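PDB 2RBC: sugar kinase from Agrobacterium tumefaciens, which probably phosphorylates a carbohydrate, using ATP as phosphate donor, as a member of the ribokinase (pfkB) family of sugar kinases. Local coordinates for residues V39-F44 with A121-I126; L62-G67 with G311-A316. All blocks are in the same frame, centred on the assembly; numbering follows the deposited sequence.

Contact 1 of 2, residues V39-F44 with A121-I126; sequences VLDTLF and ALSTII. With GOL (glycerol), chain M; EDO (1,2-ethanediol), chain H.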
ATOM      1  N   VAL A  39      -2.719  -6.054  10.839  1.00 21.58           N
ATOM      2  CA  VAL A  39      -2.776  -5.023   9.761  1.00 21.28           C
ATOM      3  C   VAL A  39      -1.610  -5.297   8.808  1.00 22.16           C
ATOM      4  O   VAL A  39      -0.469  -5.532   9.283  1.00 22.01           O
ATOM      5  CB  VAL A  39      -2.577  -3.557  10.316  1.00 21.02           C
ATOM      6  CG1 VAL A  39      -2.707  -2.491   9.215  1.00 21.66           C
ATOM      7  CG2 VAL A  39      -3.545  -3.242  11.451  1.00 21.12           C
ATOM      8  N   LEU A  40      -1.879  -5.263   7.495  1.00 20.81           N
ATOM      9  CA  LEU A  40      -0.789  -5.317   6.492  1.00 21.31           C
ATOM     10  C   LEU A  40      -0.229  -3.925   6.247  1.00 20.53           C
ATOM     11  O   LEU A  40      -0.845  -3.105   5.573  1.00 20.79           O
ATOM     12  CB  LEU A  40      -1.229  -5.960   5.180  1.00 21.15           C
ATOM     13  CG  LEU A  40      -0.107  -6.266   4.167  1.00 22.04           C
ATOM     14  CD1 LEU A  40       0.825  -7.335   4.728  1.00 19.59           C
ATOM     15  CD2 LEU A  40      -0.742  -6.742   2.893  1.00 22.38           C
ATOM     16  N   ASP A  41       0.939  -3.665   6.818  1.00 20.17           N
ATOM     17  CA  ASP A  41       1.648  -2.419   6.591  1.00 21.09           C
ATOM     18  C   ASP A  41       2.572  -2.502   5.388  1.00 21.24           C
ATOM     19  O   ASP A  41       3.325  -3.455   5.257  1.00 22.16           O
ATOM     20  CB  ASP A  41       2.530  -2.044   7.799  1.00 21.26           C
ATOM     21  CG  ASP A  41       1.737  -1.521   9.007  1.00 23.12           C
ATOM     22  OD1 ASP A  41       0.534  -1.236   8.884  1.00 24.43           O
ATOM     23  OD2 ASP A  41       2.374  -1.368  10.090  1.00 21.49           O
ATOM     24  N   THR A  42       2.558  -1.450   4.559  1.00 21.19           N
ATOM     25  CA  THR A  42       3.594  -1.214   3.584  1.00 20.45           C
ATOM     26  C   THR A  42       4.369   0.031   3.988  1.00 21.22           C
ATOM     27  O   THR A  42       3.811   1.150   4.058  1.00 19.55           O
ATOM     28  CB  THR A  42       3.063  -1.123   2.173  1.00 20.89           C
ATOM     29  OG1 THR A  42       2.324  -2.304   1.899  1.00 19.92           O
ATOM     30  CG2 THR A  42       4.219  -1.040   1.188  1.00 19.14           C
ATOM     31  N   LEU A  43       5.652  -0.200   4.279  1.00 21.07           N
ATOM     32  CA  LEU A  43       6.554   0.795   4.821  1.00 22.34           C
ATOM     33  C   LEU A  43       7.481   1.229   3.710  1.00 23.41           C
ATOM     34  O   LEU A  43       8.238   0.416   3.198  1.00 23.64           O
ATOM     35  CB  LEU A  43       7.391   0.225   5.987  1.00 22.19           C
ATOM     36  CG  LEU A  43       6.675  -0.553   7.098  1.00 23.86           C
ATOM     37  CD1 LEU A  43       7.691  -0.946   8.152  1.00 21.03           C
ATOM     38  CD2 LEU A  43       5.526   0.274   7.684  1.00 23.90           C
ATOM     39  N   PHE A  44       7.373   2.502   3.319  1.00 23.71           N
ATOM     40  CA  PHE A  44       8.122   3.088   2.237  1.00 24.62           C
ATOM     41  C   PHE A  44       9.160   4.002   2.863  1.00 25.34           C
ATOM     42  O   PHE A  44       8.792   4.989   3.492  1.00 25.49           O
ATOM     43  CB  PHE A  44       7.220   3.972   1.351  1.00 23.21           C
ATOM     44  CG  PHE A  44       6.170   3.225   0.586  1.00 22.61           C
ATOM     45  CD1 PHE A  44       6.442   2.724  -0.672  1.00 19.64           C
ATOM     46  CD2 PHE A  44       4.884   3.102   1.088  1.00 21.95           C
ATOM     47  CE1 PHE A  44       5.472   2.068  -1.401  1.00 23.00           C
ATOM     48  CE2 PHE A  44       3.895   2.472   0.334  1.00 20.52           C
ATOM     49  CZ  PHE A  44       4.203   1.941  -0.883  1.00 20.70           C
ATOM     50  N   ALA A 121      -7.509  -4.950   7.363  1.00 20.99           N
ATOM     51  CA  ALA A 121      -6.831  -3.698   7.613  1.00 20.58           C
ATOM     52  C   ALA A 121      -5.492  -3.689   6.902  1.00 20.10           C
ATOM     53  O   ALA A 121      -4.771  -4.688   6.862  1.00 20.35           O
ATOM     54  CB  ALA A 121      -6.623  -3.471   9.130  1.00 20.34           C
ATOM     55  N   LEU A 122      -5.158  -2.530   6.363  1.00 20.16           N
ATOM     56  CA  LEU A 122      -3.844  -2.301   5.766  1.00 20.18           C
ATOM     57  C   LEU A 122      -3.501  -0.840   5.971  1.00 20.39           C
ATOM     58  O   LEU A 122      -4.422  -0.004   6.088  1.00 21.36           O
ATOM     59  CB  LEU A 122      -3.863  -2.692   4.266  1.00 19.94           C
ATOM     60  CG  LEU A 122      -4.765  -1.903   3.315  1.00 21.27           C
ATOM     61  CD1 LEU A 122      -4.084  -0.614   2.763  1.00 19.10           C
ATOM     62  CD2 LEU A 122      -5.214  -2.816   2.173  1.00 20.27           C
ATOM     63  N   SER A 123      -2.204  -0.520   6.033  1.00 20.10           N
ATOM     64  CA  SER A 123      -1.752   0.875   6.033  1.00 20.46           C
ATOM     65  C   SER A 123      -0.552   1.137   5.140  1.00 21.67           C
ATOM     66  O   SER A 123       0.279   0.261   4.945  1.00 20.73           O
ATOM     67  CB  SER A 123      -1.357   1.319   7.437  1.00 21.71           C
ATOM     68  OG  SER A 123      -2.380   1.014   8.375  1.00 22.21           O
ATOM     69  N   THR A 124      -0.473   2.354   4.590  1.00 21.49           N
ATOM     70  CA  THR A 124       0.791   2.856   4.069  1.00 21.93           C
ATOM     71  C   THR A 124       1.462   3.726   5.140  1.00 22.72           C
ATOM     72  O   THR A 124       0.818   4.607   5.728  1.00 21.85           O
ATOM     73  CB  THR A 124       0.624   3.624   2.767  1.00 22.07           C
ATOM     74  OG1 THR A 124       0.505   2.682   1.693  1.00 18.60           O
ATOM     75  CG2 THR A 124       1.811   4.561   2.491  1.00 21.19           C
ATOM     76  N   ILE A 125       2.744   3.468   5.383  1.00 23.23           N
ATOM     77  CA  ILE A 125       3.546   4.319   6.258  1.00 24.27           C
ATOM     78  C   ILE A 125       4.784   4.760   5.493  1.00 24.75           C
ATOM     79  O   ILE A 125       5.530   3.931   5.012  1.00 24.44           O
ATOM     80  CB  ILE A 125       3.925   3.631   7.578  1.00 24.30           C
ATOM     81  CG1 ILE A 125       2.676   3.082   8.267  1.00 23.87           C
ATOM     82  CG2 ILE A 125       4.632   4.623   8.507  1.00 25.82           C
ATOM     83  CD1 ILE A 125       2.916   2.328   9.573  1.00 24.94           C
ATOM     84  N   ILE A 126       4.956   6.074   5.353  1.00 25.20           N
ATOM     85  CA  ILE A 126       6.103   6.676   4.661  1.00 26.64           C
ATOM     86  C   ILE A 126       7.015   7.185   5.774  1.00 29.09           C
ATOM     87  O   ILE A 126       6.595   8.034   6.567  1.00 29.59           O
ATOM     88  CB  ILE A 126       5.679   7.802   3.709  1.00 26.32           C
ATOM     89  CG1 ILE A 126       4.635   7.284   2.680  1.00 24.83           C
ATOM     90  CG2 ILE A 126       6.905   8.399   2.985  1.00 25.49           C
ATOM     91  CD1 ILE A 126       3.837   8.350   1.988  1.00 25.00           C
TER
HETATM   92  C1  GOL M 333      -0.365   1.224  11.157  0.50 18.48           C
HETATM   93  O1  GOL M 333      -1.103   0.157  10.592  0.50 12.60           O
HETATM   94  C2  GOL M 333       0.309   0.738  12.463  0.50 16.86           C
HETATM   95  O2  GOL M 333       1.617   0.165  12.309  0.50 13.39           O
HETATM   96  C3  GOL M 333       0.300   1.889  13.458  0.50 18.66           C
HETATM   97  O3  GOL M 333       1.026   2.994  13.036  0.50 19.68           O
HETATM   98  C1  EDO H 328       0.726  -0.031  -0.241  0.50 21.43           C
HETATM   99  O1  EDO H 328       0.633   0.135  -1.666  0.50 22.27           O
HETATM  100  C2  EDO H 328      -0.624   0.203   0.449  0.50 21.06           C
HETATM  101  O2  EDO H 328      -0.457   0.560   1.834  0.50 20.45           O
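Asp41 and Ser123 meet at a single polar atom, glycerol O1. Asp41 OD1 accepts a hydrogen bond from glycerol O1 at 2.7 Å. Ser123 OG lies equally close to that oxygen, but where its proton points is not settled. The other carboxylate oxygen, Asp41 OD2, accepts a hydrogen bond from glycerol O2 at 2.8 Å, so two hydroxyls of one molecule hold the carboxylate. With OG anti to its carbonyl carbon (chi1 -50°), Ser123 turns its hydroxyl to glycerol O1. Apolar groups frame the site. Val39 CG1 lies 3.6 Å from Ser123 OG, and Ile125 CD1 comes within 3.8 Å of Asp41 OD2. Further along this face, Leu43 and Ile125 run side by side and point the same way; Leu43 CD2 packs on Ile125 CB.

Residues 39-44 and 121-126 are neighbouring parallel strands in register. Five backbone hydrogen bonds join them, among them Thr42 N to Ser123 O (2.9 Å, 171°) and Ile125 N to Thr42 O (2.9 Å).

The reverse face carries Leu40, Thr42, Phe44, Leu122, Thr124 and Ile126. Thr124 CG2 touches Phe44 CE2 at 3.7 Å, while Thr124 OG1 sits in the ring plane, at its edge. Gln63 supplies a hydrogen bond to Thr42 OG1. Thr124 OG1 is hydrogen-bonded to Thr124 OG1 of the second subunit. Val136 of the second subunit packs on Phe44 and Ile126.

The two faces thus differ in chemistry. One offers a carboxylate and a hydroxyl to a polyol, consistent with the sugar-binding face of a ribokinase-type lid sheet. The other is largely apolar, with threonine hydroxyls set among its hydrocarbon groups. Its Leu40 end lies on helix 93-104, while Thr124, Phe44 and Ile126 meet the second subunit.

Contact 2 of 2, residues L62-G67 with G311-A316; sequences LQIAEG and GGRIGA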
ATOM      1  N   LEU A  62       9.052  -2.357   2.548  1.00 22.00           N
ATOM      2  CA  LEU A  62       8.790  -3.582   3.316  1.00 22.14           C
ATOM      3  C   LEU A  62       7.305  -3.709   3.547  1.00 21.09           C
ATOM      4  O   LEU A  62       6.674  -2.781   4.055  1.00 19.26           O
ATOM      5  CB  LEU A  62       9.490  -3.543   4.676  1.00 22.17           C
ATOM      6  CG  LEU A  62       9.366  -4.724   5.689  1.00 22.90           C
ATOM      7  CD1 LEU A  62      10.042  -6.003   5.150  1.00 20.24           C
ATOM      8  CD2 LEU A  62       9.874  -4.371   7.068  1.00 22.85           C
ATOM      9  N   GLN A  63       6.765  -4.864   3.167  1.00 21.08           N
ATOM     10  CA  GLN A  63       5.422  -5.255   3.531  1.00 20.72           C
ATOM     11  C   GLN A  63       5.460  -6.231   4.681  1.00 21.07           C
ATOM     12  O   GLN A  63       6.114  -7.271   4.592  1.00 21.29           O
ATOM     13  CB  GLN A  63       4.704  -5.861   2.351  1.00 20.49           C
ATOM     14  CG  GLN A  63       4.489  -4.845   1.242  1.00 19.79           C
ATOM     15  CD  GLN A  63       3.507  -5.325   0.180  1.00 21.86           C
ATOM     16  OE1 GLN A  63       3.813  -6.213  -0.582  1.00 20.96           O
ATOM     17  NE2 GLN A  63       2.345  -4.699   0.116  1.00 21.38           N
ATOM     18  N   ILE A  64       4.804  -5.856   5.775  1.00 21.01           N
ATOM     19  CA  ILE A  64       4.855  -6.591   7.017  1.00 21.22           C
ATOM     20  C   ILE A  64       3.493  -6.588   7.734  1.00 21.45           C
ATOM     21  O   ILE A  64       2.853  -5.548   7.909  1.00 22.11           O
ATOM     22  CB  ILE A  64       6.062  -6.110   7.928  1.00 21.35           C
ATOM     23  CG1 ILE A  64       6.192  -7.012   9.157  1.00 21.88           C
ATOM     24  CG2 ILE A  64       6.038  -4.607   8.279  1.00 20.97           C
ATOM     25  CD1 ILE A  64       7.564  -6.888   9.829  1.00 19.71           C
ATOM     26  N   ALA A  65       3.042  -7.768   8.141  1.00 21.29           N
ATOM     27  CA  ALA A  65       1.835  -7.877   8.943  1.00 21.68           C
ATOM     28  C   ALA A  65       2.212  -7.563  10.392  1.00 21.53           C
ATOM     29  O   ALA A  65       3.109  -8.178  10.975  1.00 23.26           O
ATOM     30  CB  ALA A  65       1.190  -9.293   8.854  1.00 20.47           C
ATOM     31  N   GLU A  66       1.557  -6.559  10.930  1.00 22.05           N
ATOM     32  CA  GLU A  66       1.834  -6.099  12.257  1.00 22.00           C
ATOM     33  C   GLU A  66       0.588  -5.409  12.812  1.00 21.70           C
ATOM     34  O   GLU A  66      -0.508  -5.820  12.515  1.00 22.71           O
ATOM     35  CB  GLU A  66       3.145  -5.260  12.247  1.00 22.33           C
ATOM     36  CG  GLU A  66       3.130  -4.013  11.371  1.00 20.84           C
ATOM     37  CD  GLU A  66       4.475  -3.341  11.301  1.00 22.70           C
ATOM     38  OE1 GLU A  66       5.459  -3.895  11.856  1.00 25.52           O
ATOM     39  OE2 GLU A  66       4.560  -2.233  10.738  1.00 22.13           O
ATOM     40  N   GLY A  67       0.720  -4.392  13.652  1.00 22.23           N
ATOM     41  CA  GLY A  67      -0.416  -3.921  14.456  1.00 22.58           C
ATOM     42  C   GLY A  67      -0.080  -4.168  15.914  1.00 23.36           C
ATOM     43  O   GLY A  67       0.795  -4.947  16.211  1.00 23.34           O
ATOM     44  N   GLY A 311      11.979  -1.055  10.076  1.00 23.09           N
ATOM     45  CA  GLY A 311      10.969  -1.971   9.578  1.00 23.34           C
ATOM     46  C   GLY A 311       9.899  -2.395  10.568  1.00 23.05           C
ATOM     47  O   GLY A 311       9.525  -3.547  10.585  1.00 23.43           O
ATOM     48  N   GLY A 312       9.386  -1.475  11.383  1.00 23.12           N
ATOM     49  CA  GLY A 312       8.305  -1.847  12.278  1.00 23.04           C
ATOM     50  C   GLY A 312       8.718  -2.843  13.339  1.00 22.22           C
ATOM     51  O   GLY A 312       9.716  -2.637  14.026  1.00 21.09           O
ATOM     52  N   ARG A 313       7.987  -3.947  13.435  1.00 21.62           N
ATOM     53  CA  ARG A 313       8.321  -5.011  14.372  1.00 21.82           C
ATOM     54  C   ARG A 313       9.546  -5.858  14.007  1.00 22.38           C
ATOM     55  O   ARG A 313      10.021  -6.638  14.854  1.00 20.48           O
ATOM     56  CB  ARG A 313       7.106  -5.928  14.589  1.00 22.14           C
ATOM     57  CG  ARG A 313       6.630  -6.708  13.378  1.00 21.79           C
ATOM     58  CD  ARG A 313       5.744  -7.888  13.755  1.00 22.92           C
ATOM     59  NE  ARG A 313       5.274  -8.602  12.586  1.00 22.11           N
ATOM     60  CZ  ARG A 313       5.917  -9.604  11.985  1.00 22.75           C
ATOM     61  NH1 ARG A 313       7.062 -10.077  12.466  1.00 23.83           N
ATOM     62  NH2 ARG A 313       5.416 -10.121  10.876  1.00 23.33           N
ATOM     63  N   ILE A 314      10.090  -5.700  12.787  1.00 22.27           N
ATOM     64  CA  ILE A 314      11.086  -6.640  12.250  1.00 21.85           C
ATOM     65  C   ILE A 314      12.370  -6.626  13.051  1.00 22.52           C
ATOM     66  O   ILE A 314      13.054  -7.621  13.118  1.00 23.65           O
ATOM     67  CB  ILE A 314      11.362  -6.422  10.726  1.00 21.27           C
ATOM     68  CG1 ILE A 314      11.792  -7.744  10.075  1.00 23.99           C
ATOM     69  CG2 ILE A 314      12.383  -5.315  10.477  1.00 21.80           C
ATOM     70  CD1 ILE A 314      10.885  -8.925  10.468  1.00 23.67           C
ATOM     71  N   GLY A 315      12.658  -5.514  13.709  1.00 22.81           N
ATOM     72  CA  GLY A 315      13.803  -5.443  14.617  1.00 22.14           C
ATOM     73  C   GLY A 315      13.652  -6.062  15.996  1.00 21.78           C
ATOM     74  O   GLY A 315      14.554  -5.896  16.825  1.00 21.45           O
ATOM     75  N   ALA A 316      12.517  -6.704  16.286  1.00 20.82           N
ATOM     76  CA  ALA A 316      12.288  -7.263  17.625  1.00 21.04           C
ATOM     77  C   ALA A 316      13.456  -8.210  17.934  1.00 19.60           C
ATOM     78  O   ALA A 316      13.726  -9.109  17.162  1.00 19.62           O
ATOM     79  CB  ALA A 316      10.955  -7.991  17.700  1.00 19.86           C
TER
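Arg313 runs across Ile64 and Glu66, and its tip grips the backbone of Ala65. Its CB is 3.8 Å from Glu66 OE1. The next carbon, CG, lies between the backbone N and the carbonyl carbon (chi1 65°) and packs against both Glu66 OE1 and Ile64 CD1. From CG to NE the chain is extended, and CD passes Glu66 CB. NE then donates to Ala65 O at 2.7 Å. Arg313 NH2 donates to the same Ala65 O at 3.0 Å, with a more bent bond. The oxygen lies in the guanidinium plane, and both donors lie in its carbonyl plane. This side-on grip fixes the rotation of the guanidinium. Ile64 CD1 sits over the centre of one guanidinium face, 3.8 Å above the plane. Ser105 OG is a further partner of NH2, and Tyr74 makes a cation-pi contact with the group.

Glu66 holds the backbone of the same residue. Its OE1 accepts from Arg313 N at 3.0 Å, in a nearly straight bond (168°). The carboxylate and guanidinium planes are 75° apart, and their charged atoms do not touch.

Beside this polar part, Ile64 CD1 packs on Ile314 CB at 3.9 Å, and Leu62 CD2 rests on Gly311 O at 3.6 Å. Asp270 OD2 accepts from the backbone N of both Gly311 and Gly312.

The contact joins strand 60-66, from Leu62 to Glu66, to the loop between helices 292-307 and 319-330. Strand 60-66 leads straight through Gly67, an N-cap, into helix 68-78. Such a junction of lid sheet and alpha/beta body belongs to the ribokinase fold of pfkB kinases.

How the contacts relate
Contacts 1 and 2 are centred 9 Å apart and share one sheet, in which strand 60-66 pairs antiparallel with strand 39-45. Val39 N probably donates a hydrogen bond to Glu66 O at 2.8 Å, across that pairing. Leu43 CD1 packs on Gly311 C at 3.6 Å, so residues 39-44 also touch the loop of contact 2. The glycerol bound by contact 1 lies about 4 Å from the side chain of Glu66, nearest atom to nearest atom. Asp41 OD2 and Glu66 OE2 are only 2.4 Å apart, a doubtful distance for two carboxylate oxygens. The glycerol, probably from the crystallisation liquor, may mark the sugar pocket beneath the lid.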